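Local atomic coordinates of 6-pyruvoyl tetrahydropterin synthase (PDB entry 1Y13), a protein that belongs to the 6-pyruvoyl tetrahydropterin synthase family of zinc-containing enzymes, binds biopterin, and assembles from six copies of one chain. Residues A[51-62]-A[159-170]. Residues are numbered along the deposited sequence; the frame is centred on the assembly and turned at random.
Sequences HNYNVSLKVRGY and HIHYIEISVSES. With ZN (zinc ion), chain D; BIO (biopterin), chain E.
Asn54, Ser56 and Lys58 pair with Ser168, Ser166 and Glu164 as neighbouring antiparallel strands, each pair joined by two backbone hydrogen bonds. Arg60 N continues the pattern to Tyr162 O (3.0 Å). Arg60 O instead takes His161 N (3.1 Å), where the chain enters strand 162-168.

Polar and charged side chains line one face. The Arg60 guanidinium lies flat on the Tyr162 ring, planes 14° apart, a stack that is also a cation-pi contact. Arg60 NH2 sits over the ring's rim, 3.4 Å from Tyr162 CE2. A bend at chi3 (-56°) turns the guanidinium over the ring, and Glu23, on strand 21-41, forms a salt bridge with its NE. Tyr162 OH donates to Glu164 OE1 (2.6 Å), on the lone pair away from OE2. Lys58 runs beside Glu164 in a long salt bridge, NZ to OE2 3.8 Å. A water joins Lys58 NZ to Glu164 OE1.

The other face is apolar. Leu57 CD1 touches the CG2 methyls of Ile163 and Ile165, each at 3.7 Å. Val55 meets Val167, and Val59 meets Ile160 and Ile163.

At the metal end, His51 NE2 binds the zinc ion (2.2 Å), with His37, His49 and biopterin O9 and O10. The Glu169 carboxylate carbon lies over the rim of one His51 ring face, and Glu169 lines the biopterin pocket, OE2 3.1 Å from biopterin O10. His51 ND1 faces the side-chain amide of Asn52 of the second subunit.

In the antiparallel sheet of this tunnelling fold (T-fold), strand 21-41 flanks 51-62, and 173-180 follows 162-168. Helix 135-150 packs on the apolar face through Ile163.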
loop_
_atom_site.group_PDB
_atom_site.type_symbol
_atom_site.label_atom_id
_atom_site.label_comp_id
_atom_site.label_asym_id
_atom_site.label_seq_id
_atom_site.Cartn_x
_atom_site.Cartn_y
_atom_site.Cartn_z
ATOM N N HIS A 51 3.616 7.195 18.461
ATOM C CA HIS A 51 3.038 6.555 17.292
ATOM C C HIS A 51 2.318 7.554 16.397
ATOM O O HIS A 51 1.834 8.577 16.862
ATOM C CB HIS A 51 2.016 5.488 17.711
ATOM C CG HIS A 51 2.604 4.396 18.528
ATOM N ND1 HIS A 51 3.496 3.488 18.006
ATOM C CD2 HIS A 51 2.448 4.071 19.834
ATOM C CE1 HIS A 51 3.868 2.648 18.955
ATOM N NE2 HIS A 51 3.257 2.989 20.074
ATOM N N ASN A 52 2.284 7.234 15.105
ATOM C CA ASN A 52 1.289 7.771 14.184
ATOM C C ASN A 52 0.073 6.871 14.299
ATOM O O ASN A 52 0.086 5.755 13.802
ATOM C CB ASN A 52 1.817 7.754 12.733
ATOM C CG ASN A 52 3.184 8.406 12.581
ATOM O OD1 ASN A 52 4.074 7.892 11.873
ATOM N ND2 ASN A 52 3.363 9.545 13.221
ATOM N N TYR A 53 -0.966 7.311 14.988
ATOM C CA TYR A 53 -2.171 6.492 15.057
ATOM C C TYR A 53 -3.046 6.849 13.885
ATOM O O TYR A 53 -3.118 8.015 13.489
ATOM C CB TYR A 53 -2.948 6.729 16.318
ATOM C CG TYR A 53 -2.281 6.341 17.608
ATOM C CD1 TYR A 53 -1.466 7.251 18.300
ATOM C CD2 TYR A 53 -2.525 5.087 18.184
ATOM C CE1 TYR A 53 -0.886 6.904 19.528
ATOM C CE2 TYR A 53 -1.965 4.740 19.405
ATOM C CZ TYR A 53 -1.150 5.659 20.079
ATOM O OH TYR A 53 -0.584 5.299 21.282
ATOM N N ASN A 54 -3.695 5.844 13.319
ATOM C CA ASN A 54 -4.519 6.036 12.151
ATOM C C ASN A 54 -5.899 5.437 12.365
ATOM O O ASN A 54 -6.027 4.329 12.862
ATOM C CB ASN A 54 -3.831 5.408 10.948
ATOM C CG ASN A 54 -4.537 5.707 9.660
ATOM O OD1 ASN A 54 -5.222 4.846 9.114
ATOM N ND2 ASN A 54 -4.401 6.940 9.169
ATOM N N VAL A 55 -6.920 6.172 11.968
ATOM C CA VAL A 55 -8.325 5.775 12.186
ATOM C C VAL A 55 -9.068 5.537 10.878
ATOM O O VAL A 55 -9.019 6.367 9.966
ATOM C CB VAL A 55 -9.062 6.860 13.012
ATOM C CG1 VAL A 55 -10.528 6.529 13.220
ATOM C CG2 VAL A 55 -8.359 7.035 14.371
ATOM N N SER A 56 -9.737 4.397 10.784
ATOM C CA SER A 56 -10.689 4.140 9.718
ATOM C C SER A 56 -12.072 3.852 10.296
ATOM O O SER A 56 -12.188 3.218 11.331
ATOM C CB SER A 56 -10.230 2.978 8.836
ATOM O OG SER A 56 -10.501 1.750 9.472
ATOM N N LEU A 57 -13.106 4.350 9.623
ATOM C CA LEU A 57 -14.490 4.274 10.066
ATOM C C LEU A 57 -15.374 3.560 9.046
ATOM O O LEU A 57 -15.338 3.868 7.860
ATOM C CB LEU A 57 -15.059 5.678 10.271
ATOM C CG LEU A 57 -16.547 5.834 10.635
ATOM C CD1 LEU A 57 -16.878 5.130 11.948
ATOM C CD2 LEU A 57 -16.918 7.323 10.742
ATOM N N LYS A 58 -16.184 2.630 9.534
ATOM C CA LYS A 58 -17.133 1.930 8.699
ATOM C C LYS A 58 -18.513 1.936 9.369
ATOM O O LYS A 58 -18.615 1.770 10.588
ATOM C CB LYS A 58 -16.630 0.515 8.469
ATOM C CG LYS A 58 -17.589 -0.397 7.780
ATOM C CD LYS A 58 -16.893 -1.678 7.439
ATOM C CE LYS A 58 -17.032 -2.675 8.564
ATOM N NZ LYS A 58 -16.610 -4.012 8.063
ATOM N N VAL A 59 -19.556 2.190 8.580
ATOM C CA VAL A 59 -20.934 2.157 9.071
ATOM C C VAL A 59 -21.791 1.245 8.195
ATOM O O VAL A 59 -21.619 1.183 6.988
ATOM C CB VAL A 59 -21.598 3.594 9.289
ATOM C CG1 VAL A 59 -20.578 4.607 9.853
ATOM C CG2 VAL A 59 -22.187 4.149 8.024
ATOM N N ARG A 60 -22.700 0.521 8.833
ATOM C CA ARG A 60 -23.599 -0.371 8.119
ATOM C C ARG A 60 -25.007 0.195 8.199
ATOM O O ARG A 60 -25.501 0.524 9.284
ATOM C CB ARG A 60 -23.533 -1.757 8.727
ATOM C CG ARG A 60 -24.285 -2.812 7.966
ATOM C CD ARG A 60 -24.236 -4.121 8.737
ATOM N NE ARG A 60 -22.847 -4.506 8.983
ATOM C CZ ARG A 60 -22.426 -5.272 9.985
ATOM N NH1 ARG A 60 -23.284 -5.781 10.872
ATOM N NH2 ARG A 60 -21.132 -5.533 10.092
ATOM N N GLY A 61 -25.629 0.328 7.038
ATOM C CA GLY A 61 -26.962 0.884 6.921
ATOM C C GLY A 61 -27.653 0.309 5.703
ATOM O O GLY A 61 -27.556 -0.883 5.452
ATOM N N TYR A 62 -28.351 1.173 4.972
ATOM C CA TYR A 62 -29.109 0.820 3.779
ATOM C C TYR A 62 -28.932 1.918 2.769
ATOM O O TYR A 62 -28.718 3.071 3.139
ATOM C CB TYR A 62 -30.614 0.659 4.103
ATOM C CG TYR A 62 -30.853 -0.446 5.094
ATOM C CD1 TYR A 62 -31.028 -1.754 4.666
ATOM C CD2 TYR A 62 -30.835 -0.195 6.476
ATOM C CE1 TYR A 62 -31.212 -2.783 5.575
ATOM C CE2 TYR A 62 -31.013 -1.224 7.392
ATOM C CZ TYR A 62 -31.204 -2.515 6.925
ATOM O OH TYR A 62 -31.380 -3.549 7.802
ATOM N N HIS A 159 -31.297 4.816 9.373
ATOM C CA HIS A 159 -31.354 3.375 9.677
ATOM C C HIS A 159 -29.975 2.705 9.715
ATOM O O HIS A 159 -29.832 1.520 9.393
ATOM C CB HIS A 159 -32.277 2.627 8.713
ATOM C CG HIS A 159 -33.731 2.936 8.890
ATOM N ND1 HIS A 159 -34.433 2.599 10.028
ATOM C CD2 HIS A 159 -34.632 3.495 8.046
ATOM C CE1 HIS A 159 -35.697 2.962 9.889
ATOM N NE2 HIS A 159 -35.845 3.504 8.693
ATOM N N ILE A 160 -28.981 3.474 10.126
ATOM C CA ILE A 160 -27.643 2.952 10.400
ATOM C C ILE A 160 -27.687 2.213 11.748
ATOM O O ILE A 160 -28.166 2.766 12.749
ATOM C CB ILE A 160 -26.613 4.099 10.387
ATOM C CG1 ILE A 160 -26.423 4.575 8.933
ATOM C CG2 ILE A 160 -25.265 3.657 11.016
ATOM C CD1 ILE A 160 -26.001 6.024 8.794
ATOM N N HIS A 161 -27.234 0.960 11.761
ATOM C CA HIS A 161 -27.421 0.102 12.941
ATOM C C HIS A 161 -26.112 -0.422 13.518
ATOM O O HIS A 161 -26.107 -1.094 14.548
ATOM C CB HIS A 161 -28.419 -1.048 12.657
ATOM C CG HIS A 161 -28.127 -1.810 11.395
ATOM N ND1 HIS A 161 -28.487 -1.350 10.145
ATOM C CD2 HIS A 161 -27.492 -2.990 11.192
ATOM C CE1 HIS A 161 -28.089 -2.214 9.226
ATOM N NE2 HIS A 161 -27.484 -3.219 9.834
ATOM N N TYR A 162 -24.998 -0.080 12.880
ATOM C CA TYR A 162 -23.715 -0.629 13.277
ATOM C C TYR A 162 -22.599 0.308 12.864
ATOM O O TYR A 162 -22.604 0.846 11.764
ATOM C CB TYR A 162 -23.521 -2.013 12.657
ATOM C CG TYR A 162 -22.167 -2.645 12.900
ATOM C CD1 TYR A 162 -21.918 -3.384 14.053
ATOM C CD2 TYR A 162 -21.150 -2.520 11.968
ATOM C CE1 TYR A 162 -20.692 -3.974 14.269
ATOM C CE2 TYR A 162 -19.920 -3.112 12.169
ATOM C CZ TYR A 162 -19.698 -3.832 13.321
ATOM O OH TYR A 162 -18.477 -4.421 13.523
ATOM N N ILE A 163 -21.659 0.515 13.777
ATOM C CA ILE A 163 -20.519 1.394 13.554
ATOM C C ILE A 163 -19.253 0.692 14.049
ATOM O O ILE A 163 -19.237 0.067 15.116
ATOM C CB ILE A 163 -20.717 2.733 14.276
ATOM C CG1 ILE A 163 -21.919 3.463 13.693
ATOM C CG2 ILE A 163 -19.512 3.646 14.107
ATOM C CD1 ILE A 163 -22.416 4.587 14.540
ATOM N N GLU A 164 -18.185 0.816 13.278
ATOM C CA GLU A 164 -16.941 0.144 13.584
ATOM C C GLU A 164 -15.784 1.077 13.274
ATOM O O GLU A 164 -15.752 1.713 12.216
ATOM C CB GLU A 164 -16.841 -1.109 12.733
ATOM C CG GLU A 164 -15.695 -2.026 13.061
ATOM C CD GLU A 164 -15.558 -3.111 12.012
ATOM O OE1 GLU A 164 -16.319 -4.113 12.055
ATOM O OE2 GLU A 164 -14.693 -2.952 11.134
ATOM N N ILE A 165 -14.839 1.187 14.201
ATOM C CA ILE A 165 -13.601 1.873 13.890
ATOM C C ILE A 165 -12.395 0.957 14.080
ATOM O O ILE A 165 -12.366 0.098 14.974
ATOM C CB ILE A 165 -13.368 3.199 14.703
ATOM C CG1 ILE A 165 -13.092 2.910 16.150
ATOM C CG2 ILE A 165 -14.521 4.188 14.621
ATOM C CD1 ILE A 165 -11.999 3.749 16.645
ATOM N N SER A 166 -11.410 1.139 13.223
ATOM C CA SER A 166 -10.133 0.508 13.382
ATOM C C SER A 166 -9.157 1.592 13.764
ATOM O O SER A 166 -9.132 2.662 13.148
ATOM C CB SER A 166 -9.690 -0.107 12.065
ATOM O OG SER A 166 -10.364 -1.333 11.849
ATOM N N VAL A 167 -8.342 1.325 14.771
ATOM C CA VAL A 167 -7.284 2.256 15.145
ATOM C C VAL A 167 -5.976 1.497 15.042
ATOM O O VAL A 167 -5.775 0.520 15.773
ATOM C CB VAL A 167 -7.432 2.830 16.576
ATOM C CG1 VAL A 167 -6.305 3.834 16.850
ATOM C CG2 VAL A 167 -8.763 3.513 16.775
ATOM N N SER A 168 -5.088 1.934 14.147
ATOM C CA SER A 168 -3.779 1.329 14.089
ATOM C C SER A 168 -2.756 2.157 14.863
ATOM O O SER A 168 -2.734 3.383 14.754
ATOM C CB SER A 168 -3.345 1.116 12.642
ATOM O OG SER A 168 -3.159 2.358 12.011
ATOM N N GLU A 169 -1.905 1.493 15.643
ATOM C CA GLU A 169 -0.791 2.185 16.301
ATOM C C GLU A 169 0.423 2.252 15.401
ATOM O O GLU A 169 1.299 3.082 15.589
ATOM C CB GLU A 169 -0.452 1.580 17.671
ATOM C CG GLU A 169 0.338 0.289 17.671
ATOM C CD GLU A 169 1.010 0.007 19.029
ATOM O OE1 GLU A 169 0.528 0.503 20.091
ATOM O OE2 GLU A 169 2.046 -0.707 19.030
ATOM N N SER A 170 0.454 1.376 14.407
ATOM C CA SER A 170 1.446 1.390 13.359
ATOM C C SER A 170 0.837 0.650 12.150
ATOM O O SER A 170 -0.255 0.112 12.259
ATOM C CB SER A 170 2.749 0.735 13.838
ATOM O OG SER A 170 2.643 -0.667 13.974
HETATM ZN ZN ZN D . 3.181 2.110 22.142
HETATM N N1 BIO E . -0.787 -4.476 22.608
HETATM N N2 BIO E . -3.025 -5.024 22.289
HETATM C C2 BIO E . -2.059 -4.073 22.422
HETATM N N3 BIO E . -2.316 -2.747 22.373
HETATM C C4A BIO E . 0.003 -2.112 22.717
HETATM C C8A BIO E . 0.227 -3.572 22.763
HETATM N N8 BIO E . 1.499 -4.008 22.969
HETATM C C7 BIO E . 2.543 -3.164 23.124
HETATM C C6 BIO E . 2.355 -1.800 23.063
HETATM N N5 BIO E . 1.094 -1.322 22.872
HETATM C C9 BIO E . 3.518 -0.843 23.235
HETATM O O9 BIO E . 3.106 0.458 23.801
HETATM C C10 BIO E . 4.353 -0.614 21.928
HETATM O O10 BIO E . 3.886 0.548 21.215
HETATM C C11 BIO E . 4.425 -1.791 20.938
HETATM O O HOH W 1 -0.561 3.836 12.257
HETATM O O HOH W 2 -1.225 2.793 22.060
HETATM O O HOH W 3 -17.090 -5.521 10.122
#